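Local structure of OBG-type G domain-containing protein (Pyrococcus horikoshii, 2E87) at residues 335-338 with 339-343; 304-308 with 309-313. The protein binds GDP and is probably a GTP-binding protein of the Obg type, related to NOG1, of unknown cellular function. All blocks are in the same frame, centred on the assembly; numbering follows the deposited sequence.

Contact 1: residues 335-338 with 339-343; sequences RPLA and EKVAR
R335 to A338 and E339 to R343 are successive turns of one helix, joined by four i to i+4 backbone bonds: R335 O to E339 N, P336 O to K340 N, L337 O to V341 N and A338 O to A342 N, the last 3.0 Å long. The N atoms of P336 and L337 make no bond to the turn before, P336 having no N-H, and the helix is kinked there. On one flank R335 and E339 form a long salt bridge, NH1 to OE2 at 3.7 Å, with guanidinium and carboxylate planes 70° apart, so the two charges meet obliquely instead of docking as a flat pair. The bend of R335 at chi3 (-104°) brings NH1 round to the glutamate. E339 lays its chain back over the preceding turn, CG resting 3.3 Å from R335 O and OE1 reaching 4.0 Å from P336 CA. The charges have company beyond the pair: NH2 of R335 has a long, weak pairing with D211, while F214 touches both R335 and E339. With an alanine here in place of E339, the R335 guanidinium would probably lose its carboxylate partner one turn on and be freer to turn. On another flank L337 and V341 meet through methyls, CD1 to CG2 at 3.9 Å. V341 CG2 stands beside its own backbone N and therefore sits snugly on L337 O, 3.1 Å away. L337 and A338 both touch P168, and A338 also F214, which places this part of the helix against strand 214-220 and the loop at P168. Methyl contacts thus join L337 and V341, while the long ion pair, whose residues also touch F214, probably adds only a modest electrostatic tie between turns.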
ATOM      1  N   ARG A 335     -16.060 -18.050  -9.736  1.00 52.20           N
ATOM      2  CA  ARG A 335     -17.387 -17.427  -9.807  1.00 53.03           C
ATOM      3  C   ARG A 335     -18.057 -17.312  -8.435  1.00 51.45           C
ATOM      4  O   ARG A 335     -18.714 -16.314  -8.138  1.00 46.73           O
ATOM      5  CB  ARG A 335     -18.299 -18.184 -10.771  1.00 56.56           C
ATOM      6  CG  ARG A 335     -19.699 -17.619 -10.853  1.00 59.51           C
ATOM      7  CD  ARG A 335     -20.448 -18.191 -12.044  1.00 66.84           C
ATOM      8  NE  ARG A 335     -20.522 -17.221 -13.131  1.00 72.29           N
ATOM      9  CZ  ARG A 335     -21.559 -16.420 -13.352  1.00 69.56           C
ATOM     10  NH1 ARG A 335     -22.628 -16.471 -12.563  1.00 68.06           N
ATOM     11  NH2 ARG A 335     -21.516 -15.555 -14.357  1.00 71.00           N
ATOM     12  N   PRO A 336     -17.924 -18.343  -7.586  1.00 50.73           N
ATOM     13  CA  PRO A 336     -18.559 -18.212  -6.272  1.00 53.48           C
ATOM     14  C   PRO A 336     -18.005 -17.015  -5.503  1.00 53.46           C
ATOM     15  O   PRO A 336     -18.763 -16.188  -5.000  1.00 57.16           O
ATOM     16  CB  PRO A 336     -18.262 -19.559  -5.592  1.00 52.37           C
ATOM     17  CG  PRO A 336     -17.159 -20.172  -6.418  1.00 55.13           C
ATOM     18  CD  PRO A 336     -17.482 -19.726  -7.816  1.00 53.06           C
ATOM     19  N   LEU A 337     -16.681 -16.914  -5.427  1.00 54.12           N
ATOM     20  CA  LEU A 337     -16.059 -15.797  -4.729  1.00 47.28           C
ATOM     21  C   LEU A 337     -16.500 -14.477  -5.349  1.00 46.35           C
ATOM     22  O   LEU A 337     -16.687 -13.492  -4.646  1.00 49.53           O
ATOM     23  CB  LEU A 337     -14.532 -15.894  -4.785  1.00 51.73           C
ATOM     24  CG  LEU A 337     -13.829 -14.669  -4.184  1.00 55.44           C
ATOM     25  CD1 LEU A 337     -14.238 -14.515  -2.725  1.00 55.35           C
ATOM     26  CD2 LEU A 337     -12.319 -14.803  -4.302  1.00 58.12           C
ATOM     27  N   ALA A 338     -16.658 -14.457  -6.668  1.00 44.02           N
ATOM     28  CA  ALA A 338     -17.075 -13.242  -7.365  1.00 46.26           C
ATOM     29  C   ALA A 338     -18.479 -12.806  -6.930  1.00 48.70           C
ATOM     30  O   ALA A 338     -18.746 -11.615  -6.767  1.00 43.36           O
ATOM     31  CB  ALA A 338     -17.042 -13.470  -8.873  1.00 45.72           C
ATOM     32  N   GLU A 339     -19.374 -13.777  -6.747  1.00 51.60           N
ATOM     33  CA  GLU A 339     -20.744 -13.489  -6.322  1.00 55.39           C
ATOM     34  C   GLU A 339     -20.733 -13.018  -4.868  1.00 53.12           C
ATOM     35  O   GLU A 339     -21.434 -12.075  -4.506  1.00 56.38           O
ATOM     36  CB  GLU A 339     -21.630 -14.738  -6.481  1.00 54.34           C
ATOM     37  CG  GLU A 339     -21.778 -15.195  -7.938  1.00 61.80           C
ATOM     38  CD  GLU A 339     -22.565 -16.497  -8.106  1.00 66.28           C
ATOM     39  OE1 GLU A 339     -22.299 -17.471  -7.368  1.00 68.36           O
ATOM     40  OE2 GLU A 339     -23.439 -16.553  -8.995  1.00 69.52           O
ATOM     41  N   LYS A 340     -19.921 -13.670  -4.046  1.00 52.70           N
ATOM     42  CA  LYS A 340     -19.806 -13.306  -2.641  1.00 51.32           C
ATOM     43  C   LYS A 340     -19.243 -11.898  -2.491  1.00 54.02           C
ATOM     44  O   LYS A 340     -19.678 -11.151  -1.625  1.00 48.26           O
ATOM     45  CB  LYS A 340     -18.909 -14.296  -1.894  1.00 50.90           C
ATOM     46  CG  LYS A 340     -18.697 -13.938  -0.438  1.00 58.86           C
ATOM     47  CD  LYS A 340     -18.264 -15.155   0.362  1.00 67.55           C
ATOM     48  CE  LYS A 340     -18.335 -14.892   1.862  1.00 68.84           C
ATOM     49  NZ  LYS A 340     -18.292 -16.156   2.658  1.00 73.79           N
ATOM     50  N   VAL A 341     -18.263 -11.549  -3.325  1.00 57.24           N
ATOM     51  CA  VAL A 341     -17.663 -10.218  -3.289  1.00 59.03           C
ATOM     52  C   VAL A 341     -18.727  -9.198  -3.664  1.00 59.79           C
ATOM     53  O   VAL A 341     -18.892  -8.180  -2.996  1.00 61.38           O
ATOM     54  CB  VAL A 341     -16.484 -10.090  -4.288  1.00 58.51           C
ATOM     55  CG1 VAL A 341     -16.082  -8.634  -4.446  1.00 52.64           C
ATOM     56  CG2 VAL A 341     -15.295 -10.886  -3.788  1.00 59.44           C
ATOM     57  N   ALA A 342     -19.447  -9.487  -4.741  1.00 61.09           N
ATOM     58  CA  ALA A 342     -20.501  -8.604  -5.217  1.00 67.24           C
ATOM     59  C   ALA A 342     -21.534  -8.330  -4.113  1.00 70.51           C
ATOM     60  O   ALA A 342     -21.883  -7.176  -3.856  1.00 66.43           O
ATOM     61  CB  ALA A 342     -21.177  -9.222  -6.441  1.00 66.17           C
ATOM     62  N   ARG A 343     -22.016  -9.391  -3.467  1.00 73.34           N
ATOM     63  CA  ARG A 343     -22.994  -9.256  -2.391  1.00 79.45           C
ATOM     64  C   ARG A 343     -22.461  -8.354  -1.295  1.00 80.00           C
ATOM     65  O   ARG A 343     -23.095  -7.367  -0.921  1.00 82.25           O
ATOM     66  CB  ARG A 343     -23.310 -10.610  -1.763  1.00 81.71           C
ATOM     67  CG  ARG A 343     -23.993 -11.595  -2.674  1.00 89.27           C
ATOM     68  CD  ARG A 343     -24.054 -12.947  -1.995  1.00 92.70           C
ATOM     69  NE  ARG A 343     -24.305 -14.024  -2.945  1.00 95.45           N
ATOM     70  CZ  ARG A 343     -23.862 -15.266  -2.784  1.00 96.23           C
ATOM     71  NH1 ARG A 343     -23.146 -15.579  -1.710  1.00 92.39           N
ATOM     72  NH2 ARG A 343     -24.130 -16.192  -3.698  1.00 96.92           N
TER

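Contact 2: residues 304-308 with 309-313; sequences FVKEK and GLNPI
V305 turns its CG1 methyl into the loop after the helix, meeting P312 CD at 3.4 Å and L310 CB at 3.7 Å. With CG1 opposite the backbone N (chi1 174°), the methyl is directed between these two residues and also lies 3.2 Å from L310 O. V305 and the proline ring lie alongside each other but run in opposite directions, and V285 of the neighbouring strand touches V305, L310 and P312, closing a small apolar cluster. Extended K306 passes across P312 nearly perpendicularly, its CG 4.1 Å from P312 CD; its CA-H points to L310 O. K308 and L310 both hold CG anti to the carbonyl carbon. In K308 (chi1 -65°) this sets CG over one face of the F304 ring, offset toward the rim, and the bend at chi2 leads NZ to a long, weak pairing with E272; L310 also touches F271 of helix 264-277. G309 turns the chain with a phi of 85°; any CB here would collide with K308 O. Two backbone bonds tie the turn down, G309 N to K306 O at 3.0 Å, with the donor above the carbonyl plane, and a weak one from L310 N to V305 O. Positive-phi glycine and these two bonds make a Schellman motif, ending helix 295-307 in the crossover from strand 283-287 to the parallel edge strand 313-314 of this P-loop G domain.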
ATOM      1  N   PHE A 304       3.672 -36.857 -12.579  1.00 74.67           N
ATOM      2  CA  PHE A 304       4.040 -36.077 -11.398  1.00 72.57           C
ATOM      3  C   PHE A 304       2.884 -35.233 -10.871  1.00 72.46           C
ATOM      4  O   PHE A 304       2.589 -35.241  -9.674  1.00 71.47           O
ATOM      5  CB  PHE A 304       5.205 -35.146 -11.732  1.00 69.00           C
ATOM      6  CG  PHE A 304       5.439 -34.078 -10.706  1.00 67.08           C
ATOM      7  CD1 PHE A 304       6.032 -34.381  -9.491  1.00 70.74           C
ATOM      8  CD2 PHE A 304       5.048 -32.773 -10.948  1.00 67.32           C
ATOM      9  CE1 PHE A 304       6.232 -33.394  -8.529  1.00 72.13           C
ATOM     10  CE2 PHE A 304       5.243 -31.780  -9.995  1.00 68.39           C
ATOM     11  CZ  PHE A 304       5.836 -32.091  -8.784  1.00 71.75           C
ATOM     12  N   VAL A 305       2.244 -34.493 -11.773  1.00 70.97           N
ATOM     13  CA  VAL A 305       1.136 -33.624 -11.399  1.00 69.39           C
ATOM     14  C   VAL A 305      -0.015 -34.371 -10.758  1.00 70.03           C
ATOM     15  O   VAL A 305      -0.430 -34.049  -9.648  1.00 70.55           O
ATOM     16  CB  VAL A 305       0.592 -32.849 -12.610  1.00 67.11           C
ATOM     17  CG1 VAL A 305      -0.656 -32.077 -12.211  1.00 65.30           C
ATOM     18  CG2 VAL A 305       1.647 -31.900 -13.132  1.00 61.52           C
ATOM     19  N   LYS A 306      -0.540 -35.367 -11.460  1.00 72.21           N
ATOM     20  CA  LYS A 306      -1.652 -36.130 -10.923  1.00 75.34           C
ATOM     21  C   LYS A 306      -1.298 -36.754  -9.579  1.00 75.79           C
ATOM     22  O   LYS A 306      -2.170 -36.957  -8.739  1.00 76.10           O
ATOM     23  CB  LYS A 306      -2.107 -37.179 -11.943  1.00 73.71           C
ATOM     24  CG  LYS A 306      -2.772 -36.529 -13.152  1.00 73.08           C
ATOM     25  CD  LYS A 306      -3.068 -37.492 -14.284  1.00 75.82           C
ATOM     26  CE  LYS A 306      -3.725 -36.752 -15.451  1.00 75.99           C
ATOM     27  NZ  LYS A 306      -3.943 -37.601 -16.656  1.00 76.83           N
ATOM     28  N   GLU A 307      -0.016 -37.024  -9.364  1.00 75.83           N
ATOM     29  CA  GLU A 307       0.426 -37.602  -8.103  1.00 80.38           C
ATOM     30  C   GLU A 307       0.310 -36.606  -6.956  1.00 80.00           C
ATOM     31  O   GLU A 307       0.317 -36.997  -5.790  1.00 82.07           O
ATOM     32  CB  GLU A 307       1.872 -38.084  -8.208  1.00 85.27           C
ATOM     33  CG  GLU A 307       2.059 -39.261  -9.142  1.00 94.34           C
ATOM     34  CD  GLU A 307       3.479 -39.786  -9.127  1.00 99.89           C
ATOM     35  OE1 GLU A 307       3.957 -40.149  -8.031  1.00101.94           O
ATOM     36  OE2 GLU A 307       4.112 -39.833 -10.208  1.00102.12           O
ATOM     37  N   LYS A 308       0.215 -35.320  -7.281  1.00 75.96           N
ATOM     38  CA  LYS A 308       0.081 -34.289  -6.254  1.00 75.39           C
ATOM     39  C   LYS A 308      -1.398 -33.985  -6.040  1.00 72.81           C
ATOM     40  O   LYS A 308      -1.756 -33.099  -5.264  1.00 74.14           O
ATOM     41  CB  LYS A 308       0.807 -33.004  -6.669  1.00 75.72           C
ATOM     42  CG  LYS A 308       2.316 -33.130  -6.802  1.00 76.96           C
ATOM     43  CD  LYS A 308       3.002 -33.178  -5.455  1.00 76.04           C
ATOM     44  CE  LYS A 308       4.502 -33.268  -5.632  1.00 79.33           C
ATOM     45  NZ  LYS A 308       5.208 -33.311  -4.325  1.00 84.91           N
ATOM     46  N   GLY A 309      -2.251 -34.721  -6.739  1.00 71.17           N
ATOM     47  CA  GLY A 309      -3.685 -34.523  -6.608  1.00 71.40           C
ATOM     48  C   GLY A 309      -4.251 -33.427  -7.493  1.00 70.54           C
ATOM     49  O   GLY A 309      -5.340 -32.913  -7.239  1.00 72.02           O
ATOM     50  N   LEU A 310      -3.519 -33.073  -8.544  1.00 66.52           N
ATOM     51  CA  LEU A 310      -3.961 -32.028  -9.446  1.00 63.51           C
ATOM     52  C   LEU A 310      -4.203 -32.560 -10.849  1.00 65.35           C
ATOM     53  O   LEU A 310      -3.441 -33.380 -11.355  1.00 66.22           O
ATOM     54  CB  LEU A 310      -2.920 -30.915  -9.488  1.00 59.83           C
ATOM     55  CG  LEU A 310      -2.706 -30.204  -8.153  1.00 58.06           C
ATOM     56  CD1 LEU A 310      -1.367 -29.488  -8.151  1.00 55.47           C
ATOM     57  CD2 LEU A 310      -3.862 -29.247  -7.910  1.00 54.02           C
ATOM     58  N   ASN A 311      -5.278 -32.083 -11.463  1.00 61.07           N
ATOM     59  CA  ASN A 311      -5.636 -32.475 -12.812  1.00 60.26           C
ATOM     60  C   ASN A 311      -5.238 -31.306 -13.713  1.00 57.54           C
ATOM     61  O   ASN A 311      -5.940 -30.292 -13.795  1.00 56.18           O
ATOM     62  CB  ASN A 311      -7.144 -32.747 -12.883  1.00 67.75           C
ATOM     63  CG  ASN A 311      -7.549 -33.532 -14.126  1.00 76.96           C
ATOM     64  OD1 ASN A 311      -8.675 -34.038 -14.213  1.00 79.97           O
ATOM     65  ND2 ASN A 311      -6.638 -33.631 -15.096  1.00 77.90           N
ATOM     66  N   PRO A 312      -4.095 -31.434 -14.395  1.00 52.05           N
ATOM     67  CA  PRO A 312      -3.570 -30.407 -15.291  1.00 54.03           C
ATOM     68  C   PRO A 312      -4.337 -30.236 -16.594  1.00 54.06           C
ATOM     69  O   PRO A 312      -5.068 -31.124 -17.028  1.00 55.56           O
ATOM     70  CB  PRO A 312      -2.141 -30.874 -15.534  1.00 57.23           C
ATOM     71  CG  PRO A 312      -2.300 -32.355 -15.574  1.00 54.68           C
ATOM     72  CD  PRO A 312      -3.214 -32.616 -14.392  1.00 56.71           C
ATOM     73  N   ILE A 313      -4.156 -29.074 -17.205  1.00 49.25           N
ATOM     74  CA  ILE A 313      -4.788 -28.754 -18.469  1.00 47.17           C
ATOM     75  C   ILE A 313      -3.676 -28.542 -19.496  1.00 51.70           C
ATOM     76  O   ILE A 313      -2.794 -27.701 -19.301  1.00 55.51           O
ATOM     77  CB  ILE A 313      -5.605 -27.456 -18.370  1.00 47.03           C
ATOM     78  CG1 ILE A 313      -6.715 -27.618 -17.332  1.00 44.87           C
ATOM     79  CG2 ILE A 313      -6.158 -27.086 -19.736  1.00 39.48           C
ATOM     80  CD1 ILE A 313      -7.538 -26.365 -17.110  1.00 39.42           C
TER

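In the fold
Both contacts lie in the C-terminal part of the chain and follow each other along it. Contact 2 ends helix 295-307 and leads into edge strand 313-314, after which come the GDP-binding residues S316, A317 and L318 and then helix 323-350, the helix that carries contact 1. The two do not touch: their centres are 27 Å apart and their nearest atoms about 14 Å. I313, on leaving contact 2, packs against L325 and E329, early in that same helix. Contact 2 comes within reach of the site without being part of it, the P312 side chain being about 10 Å from that of GDP-binding N288; contact 1 lies away from the site.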